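Local coordinates for protein acinetobacter secreted protease CpaA (Acinetobacter nosocomialis M2, PDB 6O38) that is a secreted zinc metalloprotease, exported by the type II secretion system with the help of a dedicated chaperone, and probably cleaves glycosylated host proteins, at residues A[3-8]-A[21-26]. Numbering follows the deposited sequence.
Sequences TVLSPN and SDLEFS
With CG anti to the backbone N (chi1 -178°), Leu23 leans toward strand 3-5 on the face it shares with Thr3 and Leu5, and brings its CD1 to 3.9 Å from CB of Leu5, while the same methyl also faces CG2 of Thr3. Phe25 adopts a similar first torsion (-164°), which carries its ring beyond the end of the short strand to Ser6 and Pro7, which follow strand 3-5. There CA of Ser6 lies over one face of the ring, and CD of Pro7 approaches obliquely, 3.5 Å from CZ. The backbones pair in parallel, Thr3 with Leu23, Val4 with Glu24 and Leu5 with Phe25. Thr3 N donates to Asp22 O, and Thr3 O accepts from Glu24 N; Leu5 N then reaches Glu24 O in a nearly straight bond (170° at the hydrogen), and Leu5 O receives Ser26 N. Strand 3-5 thereby lines one edge of strand 22-27, a strand of the first StcE-type beta-sandwich domain, which pairs along its other edge with strand 47-52, also in parallel. Val4 and Glu24 share the face opposite the leucines and lie side by side, CG2 of Val4 being 4.2 Å from OE1 of Glu24. The carboxylate has its ionic partner in Arg51 of strand 47-52, through OE2. On the leucine side, Pro17 touches Leu5 and Ile16 touches Leu23, both from the loop that links the two strands.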
ATOM      1  N   THR A   3      11.079 -40.722  -1.818  1.00 78.81           N
ATOM      2  CA  THR A   3      11.146 -40.483  -3.254  1.00 77.76           C
ATOM      3  C   THR A   3      11.781 -39.123  -3.513  1.00 75.23           C
ATOM      4  O   THR A   3      11.371 -38.119  -2.921  1.00 73.26           O
ATOM      5  CB  THR A   3       9.753 -40.547  -3.883  1.00 76.76           C
ATOM      6  OG1 THR A   3       9.161 -41.823  -3.613  1.00 79.50           O
ATOM      7  CG2 THR A   3       9.837 -40.343  -5.390  1.00 76.30           C
ATOM      8  N   VAL A   4      12.775 -39.096  -4.396  1.00 74.60           N
ATOM      9  CA  VAL A   4      13.519 -37.882  -4.711  1.00 73.00           C
ATOM     10  C   VAL A   4      13.037 -37.355  -6.055  1.00 71.72           C
ATOM     11  O   VAL A   4      13.056 -38.079  -7.058  1.00 73.15           O
ATOM     12  CB  VAL A   4      15.033 -38.142  -4.731  1.00 75.56           C
ATOM     13  CG1 VAL A   4      15.794 -36.829  -4.857  1.00 74.30           C
ATOM     14  CG2 VAL A   4      15.459 -38.901  -3.484  1.00 77.95           C
ATOM     15  N   LEU A   5      12.609 -36.096  -6.077  1.00 72.13           N
ATOM     16  CA  LEU A   5      12.174 -35.429  -7.294  1.00 72.43           C
ATOM     17  C   LEU A   5      12.877 -34.081  -7.402  1.00 71.88           C
ATOM     18  O   LEU A   5      13.545 -33.624  -6.470  1.00 71.07           O
ATOM     19  CB  LEU A   5      10.650 -35.247  -7.322  1.00 72.17           C
ATOM     20  CG  LEU A   5       9.898 -35.984  -8.433  1.00 73.60           C
ATOM     21  CD1 LEU A   5      10.138 -37.484  -8.351  1.00 74.45           C
ATOM     22  CD2 LEU A   5       8.412 -35.673  -8.372  1.00 73.38           C
ATOM     23  N   SER A   6      12.717 -33.442  -8.557  1.00 72.04           N
ATOM     24  CA  SER A   6      13.389 -32.184  -8.848  1.00 71.66           C
ATOM     25  C   SER A   6      12.679 -31.523 -10.020  1.00 72.71           C
ATOM     26  O   SER A   6      11.893 -32.176 -10.717  1.00 74.13           O
ATOM     27  CB  SER A   6      14.877 -32.413  -9.166  1.00 72.27           C
ATOM     28  OG  SER A   6      15.032 -33.238 -10.308  1.00 74.02           O
ATOM     29  N   PRO A   7      12.916 -30.224 -10.251  1.00 71.33           N
ATOM     30  CA  PRO A   7      12.275 -29.561 -11.403  1.00 72.81           C
ATOM     31  C   PRO A   7      12.503 -30.256 -12.736  1.00 75.11           C
ATOM     32  O   PRO A   7      11.545 -30.454 -13.493  1.00 76.85           O
ATOM     33  CB  PRO A   7      12.896 -28.159 -11.369  1.00 71.79           C
ATOM     34  CG  PRO A   7      13.166 -27.921  -9.931  1.00 69.63           C
ATOM     35  CD  PRO A   7      13.575 -29.253  -9.358  1.00 69.67           C
ATOM     36  N   ASN A   8      13.746 -30.641 -13.047  1.00 72.52           N
ATOM     37  CA  ASN A   8      14.009 -31.310 -14.317  1.00 74.77           C
ATOM     38  C   ASN A   8      13.239 -32.620 -14.435  1.00 75.72           C
ATOM     39  O   ASN A   8      12.930 -33.062 -15.547  1.00 77.70           O
ATOM     40  CB  ASN A   8      15.508 -31.559 -14.489  1.00 75.07           C
ATOM     41  CG  ASN A   8      16.295 -30.277 -14.683  1.00 74.75           C
ATOM     42  OD1 ASN A   8      17.457 -30.181 -14.287  1.00 74.50           O
ATOM     43  ND2 ASN A   8      15.663 -29.281 -15.293  1.00 75.21           N
ATOM     44  N   SER A  21       3.523 -40.752  -0.938  1.00 75.85           N
ATOM     45  CA  SER A  21       3.367 -40.785   0.511  1.00 78.03           C
ATOM     46  C   SER A  21       4.542 -40.130   1.226  1.00 76.30           C
ATOM     47  O   SER A  21       4.379 -39.628   2.344  1.00 77.13           O
ATOM     48  CB  SER A  21       3.201 -42.229   0.989  1.00 81.43           C
ATOM     49  OG  SER A  21       3.076 -42.287   2.399  1.00 83.72           O
ATOM     50  N   ASP A  22       5.720 -40.124   0.603  1.00 79.72           N
ATOM     51  CA  ASP A  22       6.911 -39.517   1.199  1.00 78.39           C
ATOM     52  C   ASP A  22       7.759 -38.981   0.048  1.00 75.54           C
ATOM     53  O   ASP A  22       8.499 -39.739  -0.586  1.00 76.03           O
ATOM     54  CB  ASP A  22       7.678 -40.525   2.043  1.00 81.19           C
ATOM     55  CG  ASP A  22       8.770 -39.880   2.875  1.00 80.98           C
ATOM     56  OD1 ASP A  22       8.806 -38.634   2.952  1.00 78.95           O
ATOM     57  OD2 ASP A  22       9.592 -40.623   3.452  1.00 83.19           O
ATOM     58  N   LEU A  23       7.647 -37.683  -0.212  1.00 75.67           N
ATOM     59  CA  LEU A  23       8.284 -37.049  -1.356  1.00 73.75           C
ATOM     60  C   LEU A  23       9.349 -36.062  -0.896  1.00 72.46           C
ATOM     61  O   LEU A  23       9.213 -35.413   0.145  1.00 72.35           O
ATOM     62  CB  LEU A  23       7.244 -36.333  -2.224  1.00 72.75           C
ATOM     63  CG  LEU A  23       7.719 -35.644  -3.505  1.00 71.68           C
ATOM     64  CD1 LEU A  23       8.522 -36.601  -4.368  1.00 72.81           C
ATOM     65  CD2 LEU A  23       6.530 -35.103  -4.276  1.00 71.53           C
ATOM     66  N   GLU A  24      10.416 -35.956  -1.688  1.00 72.70           N
ATOM     67  CA  GLU A  24      11.514 -35.033  -1.419  1.00 72.10           C
ATOM     68  C   GLU A  24      11.817 -34.264  -2.698  1.00 71.09           C
ATOM     69  O   GLU A  24      12.284 -34.846  -3.682  1.00 71.83           O
ATOM     70  CB  GLU A  24      12.751 -35.777  -0.918  1.00 73.85           C
ATOM     71  CG  GLU A  24      13.839 -34.867  -0.377  1.00 74.10           C
ATOM     72  CD  GLU A  24      14.837 -35.608   0.489  1.00 77.29           C
ATOM     73  OE1 GLU A  24      15.341 -36.665   0.055  1.00 79.42           O
ATOM     74  OE2 GLU A  24      15.107 -35.136   1.613  1.00 78.22           O
ATOM     75  N   PHE A  25      11.554 -32.959  -2.680  1.00 69.44           N
ATOM     76  CA  PHE A  25      11.757 -32.092  -3.835  1.00 69.21           C
ATOM     77  C   PHE A  25      13.039 -31.295  -3.632  1.00 69.22           C
ATOM     78  O   PHE A  25      13.135 -30.496  -2.694  1.00 68.76           O
ATOM     79  CB  PHE A  25      10.557 -31.162  -4.020  1.00 68.42           C
ATOM     80  CG  PHE A  25      10.498 -30.501  -5.366  1.00 69.07           C
ATOM     81  CD1 PHE A  25       9.984 -31.177  -6.460  1.00 70.44           C
ATOM     82  CD2 PHE A  25      10.939 -29.200  -5.537  1.00 68.75           C
ATOM     83  CE1 PHE A  25       9.920 -30.573  -7.701  1.00 71.79           C
ATOM     84  CE2 PHE A  25      10.878 -28.588  -6.775  1.00 69.65           C
ATOM     85  CZ  PHE A  25      10.368 -29.276  -7.858  1.00 71.31           C
ATOM     86  N   SER A  26      14.018 -31.511  -4.507  1.00 70.30           N
ATOM     87  CA  SER A  26      15.344 -30.927  -4.361  1.00 70.53           C
ATOM     88  C   SER A  26      15.604 -29.895  -5.450  1.00 70.38           C
ATOM     89  O   SER A  26      15.255 -30.104  -6.617  1.00 70.97           O
ATOM     90  CB  SER A  26      16.426 -32.010  -4.407  1.00 72.32           C
ATOM     91  OG  SER A  26      16.281 -32.922  -3.331  1.00 73.40           O
TER